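Carbohydrate oxidase (Microdochium nivale, PDB 3RJA) oxidises the C1 hydroxyl of mono-, oligo- and polysaccharides to lactones through its FAD cofactor, passing the electrons to molecular oxygen to give hydrogen peroxide. Local coordinates at residues A20-E23 against R24-P28; Y72-F75 against G76-G79; V86-D89 against R90-D93; V135-S138 against G139-H143. All blocks are in the same frame, centred on the assembly; numbering follows the deposited sequence. Where two conformers were deposited one is given.

Interaction 1 (A20-E23 against R24-P28); sequences ADYE and RDVEP. With ABL ((2R,3R,4R,5R)-4,5-dihydroxy-2-(hydroxymethyl)-6-oxopiperidin-3-yl beta-D-glucopyranoside), chain H.
V26 lies across the ring of Y22, four residues on near the end of a short surface helix, and the pair is a case of i to i+4 packing. Followed outward, the valine meets the tyrosine with every side-chain carbon. CB stands 3.3 Å from Y22 O and over one face of the ring, offset toward its rim. CG1, set between the backbone N and the carbonyl carbon (chi1 83°), touches both backbone and ring, lying 3.4 Å from Y22 O and 3.9 Å from Y22 CE1. CG2 reaches the far end, 4.0 Å from Y22 CZ. V26 N donates to Y22 O at 2.9 Å, while R24 N and D25 N make the same step to A20 O and D21 O. With an alanine at Y22, the methyls of V26 would probably lose the aromatic face they pack on, opening a gap beside I40 of strand 39-42, which touches both side chains. D21 CB lies 3.3 Å from O1A of a bound substrate analogue. The charged ends of D21 and D25 go to R90, and that of R24 to D89. The chemistry divides: an apolar flank packs on a strand, a charged one is held by salt bridges.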
loop_
_atom_site.group_PDB
_atom_site.type_symbol
_atom_site.label_atom_id
_atom_site.label_comp_id
_atom_site.label_asym_id
_atom_site.label_seq_id
_atom_site.Cartn_x
_atom_site.Cartn_y
_atom_site.Cartn_z
ATOM N N ALA A 20 6.826 23.874 15.122
ATOM C CA ALA A 20 6.690 22.432 15.319
ATOM C C ALA A 20 5.784 21.798 14.264
ATOM O O ALA A 20 6.199 20.842 13.619
ATOM C CB ALA A 20 6.178 22.103 16.739
ATOM N N ASP A 21 4.569 22.327 14.092
ATOM C CA ASP A 21 3.632 21.763 13.128
ATOM C C ASP A 21 4.242 21.685 11.729
ATOM O O ASP A 21 4.116 20.667 11.073
ATOM C CB ASP A 21 2.311 22.533 13.110
ATOM C CG ASP A 21 1.366 22.088 14.226
ATOM O OD1 ASP A 21 0.488 21.233 13.968
ATOM O OD2 ASP A 21 1.512 22.571 15.369
ATOM N N TYR A 22 4.926 22.751 11.303
ATOM C CA TYR A 22 5.532 22.761 9.967
ATOM C C TYR A 22 6.609 21.672 9.860
ATOM O O TYR A 22 6.557 20.847 8.948
ATOM C CB TYR A 22 6.105 24.142 9.608
ATOM C CG TYR A 22 6.748 24.193 8.237
ATOM C CD1 TYR A 22 8.080 23.846 8.058
ATOM C CD2 TYR A 22 6.018 24.590 7.125
ATOM C CE1 TYR A 22 8.672 23.895 6.790
ATOM C CE2 TYR A 22 6.583 24.623 5.873
ATOM C CZ TYR A 22 7.910 24.275 5.706
ATOM O OH TYR A 22 8.472 24.341 4.439
ATOM N N GLU A 23 7.549 21.655 10.820
ATOM C CA GLU A 23 8.611 20.656 10.843
ATOM C C GLU A 23 8.065 19.222 10.818
ATOM O O GLU A 23 8.604 18.385 10.114
ATOM C CB GLU A 23 9.576 20.846 12.034
ATOM C CG GLU A 23 10.389 22.177 11.989
ATOM C CD GLU A 23 11.344 22.290 10.807
ATOM O OE1 GLU A 23 12.172 21.383 10.626
ATOM O OE2 GLU A 23 11.273 23.292 10.059
ATOM N N ARG A 24 7.023 18.948 11.611
ATOM C CA ARG A 24 6.367 17.654 11.605
ATOM C C ARG A 24 5.730 17.341 10.228
ATOM O O ARG A 24 5.949 16.272 9.673
ATOM C CB ARG A 24 5.288 17.591 12.695
ATOM C CG ARG A 24 4.380 16.355 12.580
ATOM C CD ARG A 24 3.315 16.278 13.694
ATOM N NE ARG A 24 2.165 15.514 13.219
ATOM C CZ ARG A 24 1.163 15.076 13.988
ATOM N NH1 ARG A 24 1.185 15.311 15.299
ATOM N NH2 ARG A 24 0.140 14.398 13.445
ATOM N N ASP A 25 4.936 18.268 9.708
ATOM C CA ASP A 25 4.154 18.027 8.498
ATOM C C ASP A 25 5.018 17.904 7.209
ATOM O O ASP A 25 4.640 17.198 6.262
ATOM C CB ASP A 25 3.113 19.132 8.305
ATOM C CG ASP A 25 1.925 19.055 9.302
ATOM O OD1 ASP A 25 1.694 18.025 9.961
ATOM O OD2 ASP A 25 1.191 20.069 9.415
ATOM N N VAL A 26 6.168 18.600 7.192
ATOM C CA VAL A 26 6.985 18.713 5.998
ATOM C C VAL A 26 8.003 17.549 5.914
ATOM O O VAL A 26 8.700 17.383 4.896
ATOM C CB VAL A 26 7.751 20.079 5.936
ATOM C CG1 VAL A 26 9.056 20.019 6.763
ATOM C CG2 VAL A 26 8.099 20.424 4.486
ATOM N N GLU A 27 8.089 16.768 6.987
ATOM C CA GLU A 27 9.062 15.685 7.041
ATOM C C GLU A 27 8.504 14.445 6.313
ATOM O O GLU A 27 7.441 13.938 6.695
ATOM C CB GLU A 27 9.386 15.341 8.511
ATOM C CG GLU A 27 10.471 14.253 8.690
ATOM C CD GLU A 27 10.748 13.933 10.165
ATOM O OE1 GLU A 27 9.782 13.786 10.954
ATOM O OE2 GLU A 27 11.944 13.838 10.526
ATOM N N PRO A 28 9.200 13.959 5.275
ATOM C CA PRO A 28 8.747 12.726 4.547
ATOM C C PRO A 28 8.977 11.487 5.387
ATOM O O PRO A 28 9.893 11.495 6.239
ATOM C CB PRO A 28 9.702 12.647 3.368
ATOM C CG PRO A 28 11.023 13.338 3.898
ATOM C CD PRO A 28 10.524 14.440 4.813
HETATM C C1A ABL H . 1.520 25.680 12.225
HETATM O O1A ABL H . 2.612 25.498 11.637
HETATM C C2A ABL H . 1.438 26.443 13.549
HETATM O O2A ABL H . 2.697 26.279 14.196
HETATM C C3A ABL H . 0.359 25.839 14.461
HETATM O O3A ABL H . 0.244 26.674 15.627
HETATM C C4A ABL H . -0.964 25.804 13.749
HETATM O O1 ABL H . -1.977 25.233 14.599
HETATM C C5A ABL H . -0.766 24.792 12.588
HETATM N N5 ABL H . 0.358 25.201 11.728
HETATM C C6A ABL H . -2.026 24.766 11.693
HETATM O O6A ABL H . -2.603 26.056 11.607
HETATM C C1 ABL H . -3.119 26.001 15.050
HETATM C C2 ABL H . -4.030 25.086 15.891
HETATM O O2 ABL H . -4.475 23.968 15.116
HETATM C C3 ABL H . -5.236 25.861 16.404
HETATM O O3 ABL H . -5.910 25.027 17.328
HETATM C C4 ABL H . -4.791 27.211 17.049
HETATM O O4 ABL H . -5.930 28.016 17.321
HETATM C C5 ABL H . -3.841 27.973 16.118
HETATM O O5 ABL H . -2.734 27.102 15.841
HETATM C C6 ABL H . -3.385 29.340 16.646
HETATM O O6 ABL H . -2.769 29.323 17.907
#

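Interaction 2 (Y72-F75 against G76-G79); sequences YASF and GFGG. With FAD (flavin-adenine dinucleotide), chain B.
F75, S74 and G76 carry most of the contact in a tight glycine-rich turn of the FAD-binding domain, with the bond pattern of a Schellman motif in a loop that is otherwise irregular. F77 N donates to S74 O at 3.2 Å and G78 N to F75 O at 2.9 Å; a weak bond of 3.4 Å from G79 N to S74 O closes the pattern. G78 and G79 both have positive phi, as this reversal of the chain requires. The ring of F75 is met on one face and at its edge: A73 CB sits 3.3 Å above the centre of the face, and CG, anti to the carbonyl carbon (chi1 -73°), sets the ring with F75 CD1 3.8 Å from G79 CA. A side chain on G79 would collide with that edge. S74 CB packs against F77 CD1 at 3.8 Å, while S74 OG turns off to L33 O. G76 has its own reason to be bare, since a CB there would crowd a phosphate oxygen of the cofactor, O2A. Further upstream, Y72 CE1 lies 3.7 Å from C9 of the flavin, and its OH bonds Q387 OE1 and N5 of the substrate analogue. A phenylalanine in place of Y72 would probably leave both of these groups without that hydrogen-bond mate. Toward the adenosine end of the cofactor, F75 CB comes to 3.8 Å from the ribose oxygen FAD O3B.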
loop_
_atom_site.group_PDB
_atom_site.type_symbol
_atom_site.label_atom_id
_atom_site.label_comp_id
_atom_site.label_asym_id
_atom_site.label_seq_id
_atom_site.Cartn_x
_atom_site.Cartn_y
_atom_site.Cartn_z
ATOM N N TYR A 72 6.563 5.882 -0.804
ATOM C CA TYR A 72 7.995 5.560 -0.853
ATOM C C TYR A 72 8.684 6.579 -1.744
ATOM O O TYR A 72 9.895 6.764 -1.663
ATOM C CB TYR A 72 8.213 4.153 -1.390
ATOM C CG TYR A 72 7.758 3.018 -0.481
ATOM C CD1 TYR A 72 7.299 3.250 0.826
ATOM C CD2 TYR A 72 7.835 1.687 -0.924
ATOM C CE1 TYR A 72 6.931 2.175 1.666
ATOM C CE2 TYR A 72 7.464 0.643 -0.133
ATOM C CZ TYR A 72 7.015 0.874 1.171
ATOM O OH TYR A 72 6.649 -0.210 1.948
ATOM N N ALA A 73 7.893 7.247 -2.594
ATOM C CA ALA A 73 8.390 8.282 -3.507
ATOM C C ALA A 73 8.171 9.730 -3.023
ATOM O O ALA A 73 8.522 10.693 -3.737
ATOM C CB ALA A 73 7.753 8.098 -4.916
ATOM N N SER A 74 7.609 9.892 -1.826
ATOM C CA SER A 74 7.164 11.211 -1.339
ATOM C C SER A 74 6.170 11.871 -2.274
ATOM O O SER A 74 6.197 13.106 -2.427
ATOM C CB SER A 74 8.353 12.168 -1.123
ATOM O OG SER A 74 9.219 11.632 -0.156
ATOM N N PHE A 75 5.312 11.067 -2.930
ATOM C CA PHE A 75 4.316 11.637 -3.821
ATOM C C PHE A 75 3.240 12.494 -3.111
ATOM O O PHE A 75 2.515 13.242 -3.770
ATOM C CB PHE A 75 3.686 10.560 -4.716
ATOM C CG PHE A 75 4.604 10.052 -5.814
ATOM C CD1 PHE A 75 5.661 10.829 -6.286
ATOM C CD2 PHE A 75 4.379 8.801 -6.395
ATOM C CE1 PHE A 75 6.499 10.353 -7.343
ATOM C CE2 PHE A 75 5.197 8.311 -7.453
ATOM C CZ PHE A 75 6.273 9.098 -7.911
ATOM N N GLY A 76 3.137 12.397 -1.780
ATOM C CA GLY A 76 2.174 13.225 -1.050
ATOM C C GLY A 76 2.556 14.706 -1.137
ATOM O O GLY A 76 1.692 15.583 -0.975
ATOM N N PHE A 77 3.841 14.980 -1.406
ATOM C CA PHE A 77 4.359 16.344 -1.649
ATOM C C PHE A 77 4.170 16.744 -3.095
ATOM O O PHE A 77 4.338 17.910 -3.466
ATOM C CB PHE A 77 5.874 16.418 -1.348
ATOM C CG PHE A 77 6.225 16.189 0.101
ATOM C CD1 PHE A 77 6.304 14.897 0.621
ATOM C CD2 PHE A 77 6.503 17.270 0.940
ATOM C CE1 PHE A 77 6.656 14.709 1.938
ATOM C CE2 PHE A 77 6.859 17.082 2.246
ATOM C CZ PHE A 77 6.931 15.803 2.755
ATOM N N GLY A 78 3.846 15.773 -3.924
ATOM C CA GLY A 78 3.849 16.006 -5.335
ATOM C C GLY A 78 5.059 15.429 -6.058
ATOM O O GLY A 78 5.121 15.502 -7.291
ATOM N N GLY A 79 6.013 14.855 -5.318
ATOM C CA GLY A 79 7.219 14.259 -5.948
ATOM C C GLY A 79 8.172 15.254 -6.607
ATOM O O GLY A 79 9.001 14.886 -7.438
HETATM P PA FAD B . 0.736 9.488 1.237
HETATM O O1A FAD B . 0.135 10.528 2.145
HETATM O O2A FAD B . 2.212 9.648 0.977
HETATM O O5B FAD B . -0.042 9.512 -0.166
HETATM C C5B FAD B . 0.156 8.457 -1.099
HETATM C C4B FAD B . -0.496 8.854 -2.435
HETATM O O4B FAD B . -1.908 8.976 -2.261
HETATM C C3B FAD B . -0.007 10.203 -2.959
HETATM O O3B FAD B . -0.113 10.206 -4.385
HETATM C C2B FAD B . -1.064 11.148 -2.396
HETATM O O2B FAD B . -1.200 12.392 -3.042
HETATM C C1B FAD B . -2.311 10.288 -2.546
HETATM N N9A FAD B . -3.325 10.694 -1.577
HETATM C C8A FAD B . -3.171 10.908 -0.211
HETATM N N7A FAD B . -4.388 11.273 0.276
HETATM C C5A FAD B . -5.281 11.268 -0.726
HETATM C C6A FAD B . -6.647 11.566 -0.763
HETATM N N6A FAD B . -7.311 11.920 0.361
HETATM N N1A FAD B . -7.303 11.452 -1.977
HETATM C C2A FAD B . -6.612 11.097 -3.131
HETATM N N3A FAD B . -5.256 10.840 -3.107
HETATM C C4A FAD B . -4.616 10.917 -1.906
HETATM N N1 FAD B . 1.222 -1.357 1.649
HETATM C C2 FAD B . 0.394 -2.484 1.610
HETATM O O2 FAD B . -0.372 -2.696 0.663
HETATM N N3 FAD B . 0.419 -3.329 2.717
HETATM C C4 FAD B . 1.108 -3.087 3.890
HETATM O O4 FAD B . 0.984 -3.841 4.882
HETATM C C4X FAD B . 2.020 -1.902 3.863
HETATM N N5 FAD B . 2.739 -1.594 4.929
HETATM C C5X FAD B . 3.506 -0.454 4.977
HETATM C C6 FAD B . 4.197 -0.091 6.162
HETATM C C7 FAD B . 4.858 1.118 6.263
HETATM C C7M FAD B . 5.619 1.496 7.551
HETATM C C8 FAD B . 4.732 2.056 5.211
HETATM C C8M FAD B . 5.417 3.406 5.285
HETATM C C9 FAD B . 4.119 1.693 4.021
HETATM C C9A FAD B . 3.474 0.448 3.887
HETATM N N10 FAD B . 2.718 0.106 2.740
HETATM C C10 FAD B . 2.051 -1.107 2.664
HETATM C "C1'" FAD B . 2.693 1.048 1.573
HETATM C "C2'" FAD B . 1.455 1.931 1.626
HETATM O "O2'" FAD B . 0.315 1.165 1.256
HETATM C "C3'" FAD B . 1.593 3.072 0.644
HETATM O "O3'" FAD B . 2.804 3.763 0.868
HETATM C "C4'" FAD B . 0.383 4.014 0.771
HETATM O "O4'" FAD B . 0.189 4.673 -0.442
HETATM C "C5'" FAD B . 0.557 5.008 1.922
HETATM O "O5'" FAD B . -0.578 5.823 2.015
HETATM P P FAD B . -0.446 7.261 2.758
HETATM O O1P FAD B . -1.785 7.930 2.842
HETATM O O2P FAD B . 0.221 7.069 4.121
HETATM O O3P FAD B . 0.585 7.975 1.763
#

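Interaction 3 (V86-D89 against R90-D93); sequences VQLD and RMID
A type I beta turn from L88 to M91 ends a strand, M91 N donating to L88 O at 2.9 Å. A water bridges the turn, donating to Q87 O and accepting from R90 N. The side chains of D89 and R90 run alongside each other in the same direction. R90 folds back at chi2 (-52°), which brings its NH1 to 2.7 Å from D89 OD1 in a salt bridge, the somewhat bent N-H using the syn lone pair at the guanidinium edge; the two planes stand 78° apart. The same OD1 takes a second bond, 2.9 Å from Q87 NE2, which arrives from above the carboxylate plane. Two grips on one oxygen fix the carboxylate, whose OD2 pairs with R24 and R111, charges that would tend to keep it ionised. R90 also serves D21 and D25. Away from the charges, L88 CD2 rests 4.1 Å from M91 SD, and D89 O lies 3.2 Å from I92 CG2. L88 and M91 both pack on I49 of helix 46-58, and L88 touches the cofactor. The charged pair faces helix 20-25, just beyond strand 84-87, the middle strand of a parallel sheet between 39-42 and 63-66.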
loop_
_atom_site.group_PDB
_atom_site.type_symbol
_atom_site.label_atom_id
_atom_site.label_comp_id
_atom_site.label_asym_id
_atom_site.label_seq_id
_atom_site.Cartn_x
_atom_site.Cartn_y
_atom_site.Cartn_z
ATOM N N VAL A 86 -1.818 19.642 0.651
ATOM C CA VAL A 86 -2.998 19.537 1.502
ATOM C C VAL A 86 -2.704 18.451 2.512
ATOM O O VAL A 86 -2.769 17.248 2.180
ATOM C CB VAL A 86 -4.257 19.195 0.684
ATOM C CG1 VAL A 86 -5.489 19.015 1.581
ATOM C CG2 VAL A 86 -4.514 20.265 -0.403
ATOM N N GLN A 87 -2.336 18.889 3.729
ATOM C CA GLN A 87 -1.885 18.007 4.808
ATOM C C GLN A 87 -3.138 17.517 5.569
ATOM O O GLN A 87 -3.834 18.328 6.178
ATOM C CB GLN A 87 -0.969 18.785 5.754
ATOM C CG GLN A 87 -0.544 18.033 6.995
ATOM C CD GLN A 87 0.207 16.738 6.651
ATOM O OE1 GLN A 87 0.862 16.648 5.613
ATOM N NE2 GLN A 87 0.113 15.751 7.522
ATOM N N LEU A 88 -3.424 16.211 5.502
ATOM C CA LEU A 88 -4.731 15.694 5.938
ATOM C C LEU A 88 -4.731 15.047 7.321
ATOM O O LEU A 88 -5.800 14.748 7.874
ATOM C CB LEU A 88 -5.288 14.686 4.910
ATOM C CG LEU A 88 -5.609 15.201 3.504
ATOM C CD1 LEU A 88 -5.934 14.038 2.515
ATOM C CD2 LEU A 88 -6.766 16.230 3.521
ATOM N N ASP A 89 -3.543 14.837 7.879
ATOM C CA ASP A 89 -3.388 13.932 9.006
ATOM C C ASP A 89 -3.964 14.399 10.367
ATOM O O ASP A 89 -3.824 13.681 11.377
ATOM C CB ASP A 89 -1.927 13.450 9.112
ATOM C CG ASP A 89 -1.076 14.323 10.032
ATOM O OD1 ASP A 89 -1.296 15.551 10.073
ATOM O OD2 ASP A 89 -0.166 13.767 10.697
ATOM N N ARG A 90 -4.607 15.568 10.426
ATOM C CA ARG A 90 -5.307 15.976 11.653
ATOM C C ARG A 90 -6.796 15.644 11.519
ATOM O O ARG A 90 -7.558 15.810 12.464
ATOM C CB ARG A 90 -5.130 17.473 11.967
ATOM C CG ARG A 90 -3.695 17.974 12.100
ATOM C CD ARG A 90 -2.859 17.144 13.088
ATOM N NE ARG A 90 -1.726 17.919 13.587
ATOM C CZ ARG A 90 -0.590 18.085 12.916
ATOM N NH1 ARG A 90 -0.433 17.525 11.721
ATOM N NH2 ARG A 90 0.391 18.808 13.436
ATOM N N MET A 91 -7.201 15.189 10.329
ATOM C CA MET A 91 -8.588 14.762 10.092
ATOM C C MET A 91 -8.650 13.232 10.251
ATOM O O MET A 91 -8.439 12.467 9.295
ATOM C CB MET A 91 -9.077 15.188 8.705
ATOM C CG MET A 91 -9.035 16.712 8.455
ATOM S SD MET A 91 -9.264 17.063 6.702
ATOM C CE MET A 91 -11.026 16.731 6.615
ATOM N N ILE A 92 -8.939 12.793 11.467
ATOM C CA ILE A 92 -8.675 11.418 11.843
ATOM C C ILE A 92 -9.894 10.622 12.294
ATOM O O ILE A 92 -9.755 9.471 12.684
ATOM C CB ILE A 92 -7.601 11.370 13.006
ATOM C CG1 ILE A 92 -8.113 12.104 14.252
ATOM C CG2 ILE A 92 -6.259 11.924 12.527
ATOM C CD1 ILE A 92 -7.248 11.843 15.528
ATOM N N ASP A 93 -11.075 11.226 12.277
ATOM C CA ASP A 93 -12.225 10.578 12.922
ATOM C C ASP A 93 -12.934 9.548 12.066
ATOM O O ASP A 93 -13.073 9.725 10.851
ATOM C CB ASP A 93 -13.261 11.627 13.291
ATOM C CG ASP A 93 -12.740 12.605 14.335
ATOM O OD1 ASP A 93 -11.791 12.267 15.069
ATOM O OD2 ASP A 93 -13.281 13.713 14.401
HETATM O O HOH W 1 -5.070 17.840 8.549
#

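Interaction 4 (V135-S138 against G139-H143); sequences VGIS and GHFAH. With FAD (flavin-adenine dinucleotide), chain B.
The start of helix 137-142 receives the flavin-side phosphate of FAD, and G136, its N-cap residue, and G139 bring bare backbone to that end. G136 N donates to the phosphate oxygen O2P at 2.8 Å and G139 N to O1P of the same phosphate at 2.9 Å. Either glycine given a side chain would clash with the cofactor, at O1P beside G136 and at O5' beside G139. The helix N-terminus would also be expected to stabilise the negative charge. H140 swings its ring toward the ribityl chain because CG is anti to the backbone N (chi1 -169°); its ND1 shares a hydrogen bond of 2.9 Å with the ribityl hydroxyl O2', while NE2 is held by G130 N. V135 crosses this histidine at about a right angle, with CG1 3.7 Å from H140 CB, and turns its other methyl, CG2, to within 3.5 Å of flavin C8. Further on, H143 ND1 donates to G139 O at 2.8 Å, in the carbonyl plane and on a lone pair, which fixes the imidazole beside the adenosine ribose. On the flank away from the cofactor, I137 CG1 makes a CH-pi contact over the face of F141, 3.9 Å from the ring centroid and 27° off its normal, and the backbone bond from F141 N to I137 O, 2.9 Å, joins the same two residues. Beyond that pair the helix packs against two neighbours: I137 and F141 both touch L202 of strand 196-206, and F141 also meets L112 and L115 of helix 112-123.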
loop_
_atom_site.group_PDB
_atom_site.type_symbol
_atom_site.label_atom_id
_atom_site.label_comp_id
_atom_site.label_asym_id
_atom_site.label_seq_id
_atom_site.Cartn_x
_atom_site.Cartn_y
_atom_site.Cartn_z
ATOM N N VAL A 135 0.541 4.100 8.468
ATOM C CA VAL A 135 0.072 4.280 7.094
ATOM C C VAL A 135 -1.257 5.046 7.059
ATOM O O VAL A 135 -2.150 4.790 7.854
ATOM C CB VAL A 135 -0.010 2.922 6.349
ATOM C CG1 VAL A 135 -0.735 3.052 5.006
ATOM C CG2 VAL A 135 1.418 2.414 6.109
ATOM N N GLY A 136 -1.370 6.006 6.155
ATOM C CA GLY A 136 -2.609 6.747 5.999
ATOM C C GLY A 136 -3.658 5.928 5.249
ATOM O O GLY A 136 -3.336 5.189 4.303
ATOM N N ILE A 137 -4.911 6.046 5.698
ATOM C CA ILE A 137 -6.051 5.462 5.016
ATOM C C ILE A 137 -6.125 5.849 3.514
ATOM O O ILE A 137 -6.437 4.988 2.677
ATOM C CB ILE A 137 -7.382 5.813 5.742
ATOM C CG1 ILE A 137 -8.532 4.959 5.209
ATOM C CG2 ILE A 137 -7.724 7.309 5.687
ATOM C CD1 ILE A 137 -9.886 5.321 5.830
ATOM N N SER A 138 -5.827 7.114 3.170
ATOM C CA SER A 138 -6.128 7.554 1.795
ATOM C C SER A 138 -5.182 6.996 0.752
ATOM O O SER A 138 -5.645 6.432 -0.208
ATOM C CB SER A 138 -6.276 9.073 1.657
ATOM O OG SER A 138 -7.309 9.533 2.497
ATOM N N GLY A 139 -3.866 7.156 0.926
ATOM C CA GLY A 139 -2.923 6.531 -0.020
ATOM C C GLY A 139 -3.080 5.024 -0.118
ATOM O O GLY A 139 -2.994 4.440 -1.204
ATOM N N HIS A 140 -3.316 4.393 1.022
ATOM C CA HIS A 140 -3.405 2.934 1.128
ATOM C C HIS A 140 -4.625 2.399 0.379
ATOM O O HIS A 140 -4.485 1.563 -0.529
ATOM C CB HIS A 140 -3.476 2.527 2.604
ATOM C CG HIS A 140 -3.319 1.052 2.866
ATOM N ND1 HIS A 140 -2.114 0.394 2.720
ATOM C CD2 HIS A 140 -4.198 0.134 3.349
ATOM C CE1 HIS A 140 -2.260 -0.873 3.089
ATOM N NE2 HIS A 140 -3.523 -1.059 3.451
ATOM N N PHE A 141 -5.806 2.890 0.755
ATOM C CA PHE A 141 -7.055 2.399 0.168
ATOM C C PHE A 141 -7.201 2.801 -1.311
ATOM O O PHE A 141 -7.802 2.078 -2.092
ATOM C CB PHE A 141 -8.266 2.907 0.974
ATOM C CG PHE A 141 -8.516 2.171 2.285
ATOM C CD1 PHE A 141 -7.555 2.151 3.318
ATOM C CD2 PHE A 141 -9.737 1.518 2.492
ATOM C CE1 PHE A 141 -7.819 1.490 4.521
ATOM C CE2 PHE A 141 -10.014 0.846 3.684
ATOM C CZ PHE A 141 -9.048 0.848 4.719
ATOM N N ALA A 142 -6.665 3.961 -1.694
ATOM C CA ALA A 142 -6.862 4.452 -3.067
ATOM C C ALA A 142 -6.158 3.580 -4.107
ATOM O O ALA A 142 -6.451 3.693 -5.314
ATOM C CB ALA A 142 -6.392 5.912 -3.195
ATOM N N HIS A 143 -5.193 2.767 -3.649
ATOM C CA HIS A 143 -4.328 2.033 -4.571
ATOM C C HIS A 143 -4.306 0.530 -4.304
ATOM O O HIS A 143 -3.533 -0.182 -4.918
ATOM C CB HIS A 143 -2.896 2.621 -4.610
ATOM C CG HIS A 143 -2.861 4.097 -4.889
ATOM N ND1 HIS A 143 -2.762 5.051 -3.885
ATOM C CD2 HIS A 143 -2.986 4.785 -6.053
ATOM C CE1 HIS A 143 -2.785 6.259 -4.429
ATOM N NE2 HIS A 143 -2.943 6.123 -5.742
HETATM P PA FAD B . 0.736 9.488 1.237
HETATM O O1A FAD B . 0.135 10.528 2.145
HETATM O O2A FAD B . 2.212 9.648 0.977
HETATM O O5B FAD B . -0.042 9.512 -0.166
HETATM C C5B FAD B . 0.156 8.457 -1.099
HETATM C C4B FAD B . -0.496 8.854 -2.435
HETATM O O4B FAD B . -1.908 8.976 -2.261
HETATM C C3B FAD B . -0.007 10.203 -2.959
HETATM O O3B FAD B . -0.113 10.206 -4.385
HETATM C C2B FAD B . -1.064 11.148 -2.396
HETATM O O2B FAD B . -1.200 12.392 -3.042
HETATM C C1B FAD B . -2.311 10.288 -2.546
HETATM N N9A FAD B . -3.325 10.694 -1.577
HETATM C C8A FAD B . -3.171 10.908 -0.211
HETATM N N7A FAD B . -4.388 11.273 0.276
HETATM C C5A FAD B . -5.281 11.268 -0.726
HETATM C C6A FAD B . -6.647 11.566 -0.763
HETATM N N6A FAD B . -7.311 11.920 0.361
HETATM N N1A FAD B . -7.303 11.452 -1.977
HETATM C C2A FAD B . -6.612 11.097 -3.131
HETATM N N3A FAD B . -5.256 10.840 -3.107
HETATM C C4A FAD B . -4.616 10.917 -1.906
HETATM N N1 FAD B . 1.222 -1.357 1.649
HETATM C C2 FAD B . 0.394 -2.484 1.610
HETATM O O2 FAD B . -0.372 -2.696 0.663
HETATM N N3 FAD B . 0.419 -3.329 2.717
HETATM C C4 FAD B . 1.108 -3.087 3.890
HETATM O O4 FAD B . 0.984 -3.841 4.882
HETATM C C4X FAD B . 2.020 -1.902 3.863
HETATM N N5 FAD B . 2.739 -1.594 4.929
HETATM C C5X FAD B . 3.506 -0.454 4.977
HETATM C C6 FAD B . 4.197 -0.091 6.162
HETATM C C7 FAD B . 4.858 1.118 6.263
HETATM C C7M FAD B . 5.619 1.496 7.551
HETATM C C8 FAD B . 4.732 2.056 5.211
HETATM C C8M FAD B . 5.417 3.406 5.285
HETATM C C9 FAD B . 4.119 1.693 4.021
HETATM C C9A FAD B . 3.474 0.448 3.887
HETATM N N10 FAD B . 2.718 0.106 2.740
HETATM C C10 FAD B . 2.051 -1.107 2.664
HETATM C "C1'" FAD B . 2.693 1.048 1.573
HETATM C "C2'" FAD B . 1.455 1.931 1.626
HETATM O "O2'" FAD B . 0.315 1.165 1.256
HETATM C "C3'" FAD B . 1.593 3.072 0.644
HETATM O "O3'" FAD B . 2.804 3.763 0.868
HETATM C "C4'" FAD B . 0.383 4.014 0.771
HETATM O "O4'" FAD B . 0.189 4.673 -0.442
HETATM C "C5'" FAD B . 0.557 5.008 1.922
HETATM O "O5'" FAD B . -0.578 5.823 2.015
HETATM P P FAD B . -0.446 7.261 2.758
HETATM O O1P FAD B . -1.785 7.930 2.842
HETATM O O2P FAD B . 0.221 7.069 4.121
HETATM O O3P FAD B . 0.585 7.975 1.763
#

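The four local contacts grade from surface to core. Interaction 1 is the surface one, its centre about 22 Å from the centre of the chain; interactions 2, 3 and 4 are buried, interaction 4 lying nearest that centre, about 7 Å away. Interactions 1 and 4 involve short helices, whereas 2 and 3 are turns, the first within a loop and the other following a strand. Interactions 1 and 2 meet by packing alone, with V26 O 3.2 Å from F77 CZ. Interactions 2 and 4 do not touch each other, yet both touch FAD. Chemistry follows place: charge pairs join the helix of interaction 1 to the buried turn of interaction 3, while in interaction 4 backbone N-H groups meet the phosphate.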